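Local coordinates for putative uncharacterized protein (Campylobacter jejuni, PDB 5TPU) that is of unknown function but is a beta-rich member of the WxcM-like family of the cupin clan, seen as two chains with bound thymidine-5'-diphosphate, at residues N8-L14 / D90-G96; M66-D72 / I84-P89; I73-D77 / I95-W100. The protein carries 3 engineered substitutions. All coordinates share one frame; numbering follows the deposited sequence. Where two conformers were deposited one is given.

Contact 1 of 3, residues N8-L14 / D90-G96; sequences NCKILNL and DIGLYIG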
loop_
_atom_site.group_PDB
_atom_site.type_symbol
_atom_site.label_atom_id
_atom_site.label_comp_id
_atom_site.label_asym_id
_atom_site.label_seq_id
_atom_site.Cartn_x
_atom_site.Cartn_y
_atom_site.Cartn_z
ATOM N N ASN A 8 4.521 20.885 -7.883
ATOM C CA ASN A 8 4.944 19.852 -6.950
ATOM C C ASN A 8 4.209 18.514 -7.036
ATOM O O ASN A 8 4.000 17.880 -6.013
ATOM C CB ASN A 8 4.896 20.379 -5.527
ATOM C CG ASN A 8 5.987 21.373 -5.251
ATOM O OD1 ASN A 8 6.985 21.445 -5.970
ATOM N ND2 ASN A 8 5.810 22.142 -4.197
ATOM N N CYS A 9 3.862 18.083 -8.243
ATOM C CA CYS A 9 3.165 16.816 -8.443
ATOM C C CYS A 9 3.583 16.176 -9.748
ATOM O O CYS A 9 4.038 16.857 -10.661
ATOM C CB CYS A 9 1.669 17.047 -8.476
ATOM S SG CYS A 9 1.107 18.019 -7.075
ATOM N N LYS A 10 3.407 14.865 -9.831
ATOM C CA LYS A 10 3.840 14.145 -10.953
ATOM C C LYS A 10 3.029 12.838 -11.037
ATOM O O LYS A 10 2.808 12.147 -10.021
ATOM C CB LYS A 10 5.330 13.891 -10.784
ATOM C CG LYS A 10 5.976 13.249 -11.998
ATOM C CD LYS A 10 7.411 12.820 -11.707
ATOM C CE LYS A 10 7.923 11.768 -12.685
ATOM N NZ LYS A 10 7.401 11.970 -14.074
ATOM N N ILE A 11 2.608 12.501 -12.258
ATOM C CA ILE A 11 1.995 11.215 -12.558
ATOM C C ILE A 11 3.086 10.185 -12.786
ATOM O O ILE A 11 3.998 10.388 -13.590
ATOM C CB ILE A 11 1.035 11.320 -13.759
ATOM C CG1 ILE A 11 -0.158 12.163 -13.326
ATOM C CG2 ILE A 11 0.589 9.940 -14.268
ATOM C CD1 ILE A 11 -1.076 11.464 -12.358
ATOM N N LEU A 12 3.027 9.112 -12.004
ATOM C CA LEU A 12 3.985 8.040 -12.085
ATOM C C LEU A 12 3.304 6.880 -12.778
ATOM O O LEU A 12 2.428 6.223 -12.210
ATOM C CB LEU A 12 4.459 7.642 -10.691
ATOM C CG LEU A 12 4.874 8.802 -9.784
ATOM C CD1 LEU A 12 5.171 8.201 -8.424
ATOM C CD2 LEU A 12 6.086 9.470 -10.395
ATOM N N ASN A 13 3.668 6.656 -14.032
ATOM C CA ASN A 13 3.085 5.561 -14.806
ATOM C C ASN A 13 3.963 4.397 -14.470
ATOM O O ASN A 13 4.968 4.218 -15.126
ATOM C CB ASN A 13 3.066 5.849 -16.321
ATOM C CG ASN A 13 2.107 6.986 -16.668
ATOM O OD1 ASN A 13 0.895 6.829 -16.525
ATOM N ND2 ASN A 13 2.628 8.127 -17.090
ATOM N N LEU A 14 3.538 3.594 -13.491
ATOM C CA LEU A 14 4.340 2.533 -12.903
ATOM C C LEU A 14 4.403 1.309 -13.809
ATOM O O LEU A 14 3.471 1.003 -14.582
ATOM C CB LEU A 14 3.721 2.088 -11.590
ATOM C CG LEU A 14 3.389 3.163 -10.571
ATOM C CD1 LEU A 14 2.415 2.692 -9.508
ATOM C CD2 LEU A 14 4.716 3.648 -10.002
ATOM N N ASP A 90 -1.966 1.033 -11.660
ATOM C CA ASP A 90 -0.601 1.121 -12.118
ATOM C C ASP A 90 -0.228 2.560 -12.382
ATOM O O ASP A 90 0.778 2.802 -13.017
ATOM C CB ASP A 90 -0.388 0.282 -13.392
ATOM C CG ASP A 90 -1.362 0.648 -14.508
ATOM O OD1 ASP A 90 -1.437 -0.139 -15.462
ATOM O OD2 ASP A 90 -2.116 1.642 -14.409
ATOM N N ILE A 91 -1.014 3.498 -11.864
ATOM C CA ILE A 91 -0.666 4.898 -11.876
ATOM C C ILE A 91 -0.615 5.423 -10.456
ATOM O O ILE A 91 -1.471 5.124 -9.619
ATOM C CB ILE A 91 -1.625 5.726 -12.718
ATOM C CG1 ILE A 91 -1.384 5.383 -14.196
ATOM C CG2 ILE A 91 -1.368 7.227 -12.520
ATOM C CD1 ILE A 91 -2.297 6.109 -15.145
ATOM N N GLY A 92 0.438 6.183 -10.200
ATOM C CA GLY A 92 0.702 6.761 -8.883
ATOM C C GLY A 92 0.705 8.252 -9.060
ATOM O O GLY A 92 1.198 8.734 -10.052
ATOM N N LEU A 93 0.124 8.984 -8.128
ATOM C CA LEU A 93 0.193 10.450 -8.154
ATOM C C LEU A 93 1.093 10.933 -7.036
ATOM O O LEU A 93 0.827 10.718 -5.870
ATOM C CB LEU A 93 -1.205 11.063 -8.048
ATOM C CG LEU A 93 -1.249 12.585 -7.822
ATOM C CD1 LEU A 93 -0.614 13.297 -8.994
ATOM C CD2 LEU A 93 -2.651 13.087 -7.606
ATOM N N TYR A 94 2.221 11.505 -7.415
ATOM C CA TYR A 94 3.114 12.092 -6.463
ATOM C C TYR A 94 2.540 13.428 -6.097
ATOM O O TYR A 94 2.254 14.216 -6.985
ATOM C CB TYR A 94 4.516 12.257 -7.031
ATOM C CG TYR A 94 5.413 13.087 -6.133
ATOM C CD1 TYR A 94 5.867 12.589 -4.949
ATOM C CD2 TYR A 94 5.789 14.369 -6.492
ATOM C CE1 TYR A 94 6.679 13.320 -4.124
ATOM C CE2 TYR A 94 6.622 15.125 -5.685
ATOM C CZ TYR A 94 7.056 14.588 -4.501
ATOM O OH TYR A 94 7.844 15.334 -3.657
ATOM N N ILE A 95 2.321 13.654 -4.802
ATOM C CA ILE A 95 2.010 14.955 -4.279
ATOM C C ILE A 95 3.079 15.380 -3.308
ATOM O O ILE A 95 3.235 14.785 -2.251
ATOM C CB ILE A 95 0.680 15.004 -3.531
ATOM C CG1 ILE A 95 -0.465 14.491 -4.412
ATOM C CG2 ILE A 95 0.387 16.455 -3.105
ATOM C CD1 ILE A 95 -1.756 14.345 -3.641
ATOM N N GLY A 96 3.796 16.430 -3.677
ATOM C CA GLY A 96 4.935 16.907 -2.932
ATOM C C GLY A 96 4.565 17.974 -1.910
ATOM O O GLY A 96 3.409 18.120 -1.489
HETATM O O HOH W 1 1.325 2.709 -15.760
#

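Contact 2 of 3, residues M66-D72 / I84-P89; sequences MMSGSCD and ICLNRP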
loop_
_atom_site.group_PDB
_atom_site.type_symbol
_atom_site.label_atom_id
_atom_site.label_comp_id
_atom_site.label_asym_id
_atom_site.label_seq_id
_atom_site.Cartn_x
_atom_site.Cartn_y
_atom_site.Cartn_z
ATOM N N MET A 66 -4.741 4.473 -6.822
ATOM C CA MET A 66 -6.080 3.943 -6.798
ATOM C C MET A 66 -5.982 2.429 -7.008
ATOM O O MET A 66 -5.870 1.970 -8.133
ATOM C CB MET A 66 -6.922 4.589 -7.925
ATOM C CG MET A 66 -8.204 5.244 -7.510
ATOM S SD MET A 66 -8.225 6.035 -5.893
ATOM C CE MET A 66 -9.797 5.410 -5.340
ATOM N N MET A 67 -6.003 1.691 -5.913
ATOM C CA MET A 67 -6.008 0.241 -5.930
ATOM C C MET A 67 -7.265 -0.362 -6.529
ATOM O O MET A 67 -7.222 -1.450 -7.088
ATOM C CB MET A 67 -5.864 -0.308 -4.511
ATOM C CG MET A 67 -4.487 -0.140 -3.941
ATOM S SD MET A 67 -3.291 -1.260 -4.677
ATOM C CE MET A 67 -4.224 -2.729 -5.070
ATOM N N SER A 68 -8.391 0.312 -6.369
ATOM C CA SER A 68 -9.581 -0.078 -7.087
ATOM C C SER A 68 -10.506 1.081 -7.219
ATOM O O SER A 68 -10.508 1.978 -6.367
ATOM C CB SER A 68 -10.291 -1.252 -6.408
ATOM O OG SER A 68 -10.771 -0.857 -5.163
ATOM N N GLY A 69 -11.231 1.093 -8.343
ATOM C CA GLY A 69 -12.153 2.146 -8.630
ATOM C C GLY A 69 -11.519 3.480 -8.978
ATOM O O GLY A 69 -10.409 3.537 -9.457
ATOM N N SER A 70 -12.223 4.553 -8.685
ATOM C CA SER A 70 -11.774 5.829 -9.125
ATOM C C SER A 70 -12.124 6.964 -8.194
ATOM O O SER A 70 -12.979 6.870 -7.320
ATOM C CB SER A 70 -12.251 6.132 -10.541
ATOM O OG SER A 70 -13.614 6.432 -10.516
ATOM N N CYS A 71 -11.399 8.049 -8.398
ATOM C CA CYS A 71 -11.681 9.330 -7.747
ATOM C C CYS A 71 -11.041 10.476 -8.517
ATOM O O CYS A 71 -10.252 10.253 -9.403
ATOM C CB CYS A 71 -11.203 9.363 -6.286
ATOM S SG CYS A 71 -9.424 9.572 -6.146
ATOM N N ASP A 72 -11.433 11.694 -8.154
ATOM C CA ASP A 72 -10.852 12.945 -8.597
ATOM C C ASP A 72 -10.144 13.579 -7.420
ATOM O O ASP A 72 -10.673 13.589 -6.291
ATOM C CB ASP A 72 -11.946 13.909 -9.096
ATOM C CG ASP A 72 -12.668 13.372 -10.280
ATOM O OD1 ASP A 72 -12.020 12.651 -11.079
ATOM O OD2 ASP A 72 -13.870 13.634 -10.393
ATOM N N ILE A 84 -7.494 15.826 -11.269
ATOM C CA ILE A 84 -6.843 14.636 -11.790
ATOM C C ILE A 84 -7.682 13.454 -11.384
ATOM O O ILE A 84 -7.998 13.349 -10.209
ATOM C CB ILE A 84 -5.474 14.454 -11.168
ATOM C CG1 ILE A 84 -4.708 15.768 -11.382
ATOM C CG2 ILE A 84 -4.827 13.247 -11.827
ATOM C CD1 ILE A 84 -3.270 15.769 -10.956
ATOM N N CYS A 85 -8.029 12.619 -12.364
ATOM C CA CYS A 85 -8.744 11.379 -12.154
ATOM C C CYS A 85 -7.741 10.256 -11.984
ATOM O O CYS A 85 -6.934 9.976 -12.883
ATOM C CB CYS A 85 -9.659 11.044 -13.334
ATOM S SG CYS A 85 -10.617 9.525 -12.987
ATOM N N LEU A 86 -7.815 9.586 -10.843
ATOM C CA LEU A 86 -7.080 8.334 -10.644
ATOM C C LEU A 86 -8.061 7.163 -10.832
ATOM O O LEU A 86 -9.155 7.152 -10.252
ATOM C CB LEU A 86 -6.533 8.283 -9.240
ATOM C CG LEU A 86 -5.597 9.388 -8.758
ATOM C CD1 LEU A 86 -4.976 8.946 -7.426
ATOM C CD2 LEU A 86 -4.504 9.628 -9.780
ATOM N N ASN A 87 -7.709 6.233 -11.693
ATOM C CA ASN A 87 -8.670 5.175 -12.043
ATOM C C ASN A 87 -8.060 3.843 -12.393
ATOM O O ASN A 87 -8.729 2.933 -12.917
ATOM C CB ASN A 87 -9.680 5.671 -13.081
ATOM C CG ASN A 87 -9.070 6.012 -14.435
ATOM O OD1 ASN A 87 -9.791 6.449 -15.371
ATOM N ND2 ASN A 87 -7.791 5.832 -14.568
ATOM N N ARG A 88 -6.784 3.729 -12.071
ATOM C CA ARG A 88 -6.081 2.500 -12.307
ATOM C C ARG A 88 -4.937 2.252 -11.331
ATOM O O ARG A 88 -4.288 3.198 -10.880
ATOM C CB ARG A 88 -5.632 2.457 -13.786
ATOM C CG ARG A 88 -4.854 3.656 -14.310
ATOM C CD ARG A 88 -4.702 3.575 -15.829
ATOM N NE ARG A 88 -4.108 2.271 -16.139
ATOM C CZ ARG A 88 -4.471 1.472 -17.123
ATOM N NH1 ARG A 88 -3.889 0.295 -17.230
ATOM N NH2 ARG A 88 -5.403 1.844 -17.994
ATOM N N PRO A 89 -4.640 0.973 -11.030
ATOM C CA PRO A 89 -3.668 0.712 -9.975
ATOM C C PRO A 89 -2.226 0.773 -10.392
ATOM O O PRO A 89 -1.354 0.560 -9.569
ATOM C CB PRO A 89 -4.005 -0.706 -9.515
ATOM C CG PRO A 89 -4.709 -1.319 -10.631
ATOM C CD PRO A 89 -5.305 -0.255 -11.486
HETATM O O HOH W 2 -4.044 5.441 -9.462
#

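Contact 3 of 3, residues I73-D77 / I95-W100; sequences IILND and IGKNMW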
loop_
_atom_site.group_PDB
_atom_site.type_symbol
_atom_site.label_atom_id
_atom_site.label_comp_id
_atom_site.label_asym_id
_atom_site.label_seq_id
_atom_site.Cartn_x
_atom_site.Cartn_y
_atom_site.Cartn_z
ATOM N N ILE A 73 -8.948 14.085 -7.717
ATOM C CA ILE A 73 -8.134 14.871 -6.811
ATOM C C ILE A 73 -7.992 16.215 -7.462
ATOM O O ILE A 73 -7.468 16.321 -8.578
ATOM C CB ILE A 73 -6.677 14.386 -6.630
ATOM C CG1 ILE A 73 -6.518 12.916 -7.006
ATOM C CG2 ILE A 73 -6.160 14.796 -5.249
ATOM C CD1 ILE A 73 -5.964 11.992 -5.941
ATOM N N ILE A 74 -8.451 17.237 -6.754
ATOM C CA ILE A 74 -8.145 18.587 -7.125
ATOM C C ILE A 74 -6.904 19.032 -6.364
ATOM O O ILE A 74 -6.862 19.053 -5.144
ATOM C CB ILE A 74 -9.336 19.479 -6.847
ATOM C CG1 ILE A 74 -10.561 18.865 -7.514
ATOM C CG2 ILE A 74 -9.055 20.893 -7.345
ATOM C CD1 ILE A 74 -11.719 19.832 -7.646
ATOM N N LEU A 75 -5.856 19.321 -7.100
ATOM C CA LEU A 75 -4.630 19.830 -6.518
ATOM C C LEU A 75 -4.580 21.349 -6.691
ATOM O O LEU A 75 -5.120 21.874 -7.680
ATOM C CB LEU A 75 -3.433 19.213 -7.213
ATOM C CG LEU A 75 -3.200 17.705 -7.134
ATOM C CD1 LEU A 75 -2.085 17.321 -8.093
ATOM C CD2 LEU A 75 -2.784 17.313 -5.734
ATOM N N ASN A 76 -3.936 22.024 -5.733
ATOM C CA ASN A 76 -3.816 23.476 -5.718
ATOM C C ASN A 76 -2.462 23.911 -5.129
ATOM O O ASN A 76 -2.092 23.520 -3.998
ATOM C CB ASN A 76 -4.976 24.078 -4.929
ATOM C CG ASN A 76 -5.049 25.577 -5.079
ATOM O OD1 ASN A 76 -4.084 26.291 -4.852
ATOM N ND2 ASN A 76 -6.199 26.052 -5.523
ATOM N N ASP A 77 -1.679 24.659 -5.908
ATOM C CA ASP A 77 -0.359 25.027 -5.408
ATOM C C ASP A 77 -0.311 26.438 -4.864
ATOM O O ASP A 77 0.750 26.885 -4.479
ATOM C CB ASP A 77 0.737 24.797 -6.427
ATOM C CG ASP A 77 0.652 25.727 -7.600
ATOM O OD1 ASP A 77 1.563 25.589 -8.431
ATOM O OD2 ASP A 77 -0.313 26.526 -7.733
ATOM N N ILE A 95 2.321 13.654 -4.802
ATOM C CA ILE A 95 2.010 14.955 -4.279
ATOM C C ILE A 95 3.079 15.380 -3.308
ATOM O O ILE A 95 3.235 14.785 -2.251
ATOM C CB ILE A 95 0.680 15.004 -3.531
ATOM C CG1 ILE A 95 -0.465 14.491 -4.412
ATOM C CG2 ILE A 95 0.387 16.455 -3.105
ATOM C CD1 ILE A 95 -1.756 14.345 -3.641
ATOM N N GLY A 96 3.796 16.430 -3.677
ATOM C CA GLY A 96 4.935 16.907 -2.932
ATOM C C GLY A 96 4.565 17.974 -1.910
ATOM O O GLY A 96 3.409 18.120 -1.489
ATOM N N LYS A 97 5.587 18.734 -1.516
ATOM C CA LYS A 97 5.480 19.724 -0.446
ATOM C C LYS A 97 4.607 20.889 -0.866
ATOM O O LYS A 97 4.416 21.136 -2.059
ATOM C CB LYS A 97 6.860 20.198 -0.033
ATOM C CG LYS A 97 7.676 19.086 0.620
ATOM C CD LYS A 97 9.113 19.487 0.930
ATOM C CE LYS A 97 9.988 18.257 1.136
ATOM N NZ LYS A 97 11.344 18.614 1.636
ATOM N N ASN A 98 4.005 21.523 0.133
ATOM C CA ASN A 98 3.191 22.718 -0.004
ATOM C C ASN A 98 2.033 22.619 -0.968
ATOM O O ASN A 98 1.846 23.494 -1.791
ATOM C CB ASN A 98 4.085 23.913 -0.328
ATOM C CG ASN A 98 5.037 24.212 0.813
ATOM O OD1 ASN A 98 6.243 23.925 0.744
ATOM N ND2 ASN A 98 4.472 24.698 1.914
ATOM N N MET A 99 1.238 21.556 -0.837
ATOM C CA MET A 99 0.082 21.353 -1.707
ATOM C C MET A 99 -1.260 21.207 -0.992
ATOM O O MET A 99 -1.416 20.523 0.010
ATOM C CB MET A 99 0.331 20.116 -2.527
ATOM C CG MET A 99 1.511 20.214 -3.476
ATOM S SD MET A 99 1.208 21.408 -4.788
ATOM C CE MET A 99 -0.191 20.795 -5.688
ATOM N N TRP A 100 -2.233 21.912 -1.531
ATOM C CA TRP A 100 -3.592 21.852 -1.078
ATOM C C TRP A 100 -4.185 20.786 -1.993
ATOM O O TRP A 100 -3.813 20.680 -3.181
ATOM C CB TRP A 100 -4.265 23.173 -1.304
ATOM C CG TRP A 100 -5.684 23.258 -0.962
ATOM C CD1 TRP A 100 -6.771 22.964 -1.764
ATOM C CD2 TRP A 100 -6.215 23.766 0.254
ATOM N NE1 TRP A 100 -7.931 23.222 -1.082
ATOM C CE2 TRP A 100 -7.616 23.699 0.164
ATOM C CE3 TRP A 100 -5.638 24.223 1.437
ATOM C CZ2 TRP A 100 -8.452 24.110 1.214
ATOM C CZ3 TRP A 100 -6.475 24.632 2.458
ATOM C CH2 TRP A 100 -7.850 24.591 2.334
#

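Contact 1 of 3, residues N8-L14 / D90-G96
Y94 lays its ring along the neighbouring strand, overlapping the backbone from N8 to K10; CE2 lies 3.8 Å from N8 O, obliquely, and K10 N is near the ring plane at an edge. With CG anti to the backbone N (chi1 170°), the ring swings along the strands toward their N8/G96 end, where the backbone N of G96 lies over one face, near the rim. G96, having no side chain, lets its N-H come over the ring and reach N8 O. Farther along the same face, L12 leans over G92, its CB 3.5 Å from G92 O, and L14 continues the row with CB 3.3 Å from D90 O. On the other face C9, I11 and N13 face I95, L93 and I91 in turn. The isoleucines I11 and I91 meet at an angle through their CG2 methyls, 3.8 Å apart, while I11 CD1 reaches L93 CD1. N13 lies alongside I91, pointing the same way, and brings OD1 to 3.6 Å from I91 CD1. Beneath these side chains runs a regular antiparallel ladder, in which K10 pairs with Y94 and L12 with G92 through two bonds each. The straightest is L12 N to G92 O, at 170° and 2.7 Å. One bond extends the ladder at each end, G96 N to N8 O and L14 N to D90 O, and a water bridges L14 O and D90 O. Strand 9-13 is outermost within this chain in the five-stranded cupin sheet; strand 91-95 bonds on its other side to strand 62-68, and L14 also packs on Y42 of the second subunit. Backbone bonds thus set the register, while the apolar side chains on the C9, I11 and L93 face extend the hydrophobic interior toward this outer strand.

Contact 2 of 3, residues M66-D72 / I84-P89
C71 and L86 form the hydrogen-bonded pair that holds these segments together: C71 N donates a hydrogen bond to L86 O at 3.0 Å, in the carbonyl plane, and L86 N returns a bond to C71 O at 2.9 Å. L86 O also receives the CA-H of S70, and C71 O that of C85, so each carbonyl meets one N-H and one weaker C-H donor. Past this pair direct N-H bonds between the segments stop, though the chains stay close, and the amide of S70 goes to S107. M66 N is taken up by a water, which in turn donates to R88 O at 2.7 Å. M66 O faces P89, which has no N-H to offer, and receives the proline CA-H instead. M67 O is buried without a partner. The contact closes the open end of the hairpin of strands 71-76 and 81-86, just where the chain turns a corner at M67 between the two sheets of the cupin fold; M67 and S68 opposite K111 make a classic beta bulge. Inward, the M66 chain, bent at chi2 and chi3, lays CG 3.9 Å from L86 CB, flexible and apolar against a branched leucine that packs on I73 and L93. Outward, S70 CB and N87 CB touch at 3.6 Å, and D72 OD1 rests 3.6 Å from C85 CB while its OD2 is bonded by N105. G69, with a positive phi that glycine readily adopts, turns its carbonyl to the CA-H of N87. R88 NE makes a salt bridge with D90 OD2, and P89 O accepts a bond from Y42 OH of the second subunit.

Contact 3 of 3, residues I73-D77 / I95-W100
Strands 71-76 and 99-104 are neighbours in the four-stranded antiparallel sheet, and N76 and W100 form a hydrogen-bonded pair where they meet. W100 N reaches N76 O at 2.9 Å, nearly straight (163°) and in the carbonyl plane; the return bond, N76 N to W100 O, is equally long but comes from above that plane. The paired side chains share one face. With CG anti to the backbone N (chi1 177°), the indole brings CD1 beside N76 CB, 3.8 Å away, and the ring also meets Y129 edge-to-face. The amide suits N76 because OD1 can accept from G78 N and from Y129 OH. On the other face the contact enters the interior of the cupin barrel, bridging its two sheets: L75 CD2 of one meets I95 CD1 of the other at 3.8 Å, the two chains crossing at an angle. M99, its chain bent at chi2 and chi3, folds back so that CE lies 3.9 Å from L75 CB and SD 3.8 Å from D77 CB; an unbranched, pliable methionine can follow such a path. At the strand end, D77 turns OD2 to the amides of K79 and N80 in the hairpin turn.

In the fold
Along the chain the segments run 8-14, 66-72, 73-77, 84-89, 90-96 and 95-100, so contact 2 is nested within the loop that contact 1 closes, while contact 3 crosses both. Contact 1 belongs to the five-stranded sheet and contact 3 joins strands of the four-stranded one, with their centres about 12 Å apart and I95 and G96 in common. Contact 2, about 12 Å from the first and about 17 Å from the third, lies where strand 62-68 passes into strand 71-76. Between the sheets, C9 meets L75 and M99, I11 meets I84, and L93 meets I73, I84 and L86. Three contacts, one closing a long loop and two short ones, thereby share one hydrophobic interior, as expected of a cupin barrel.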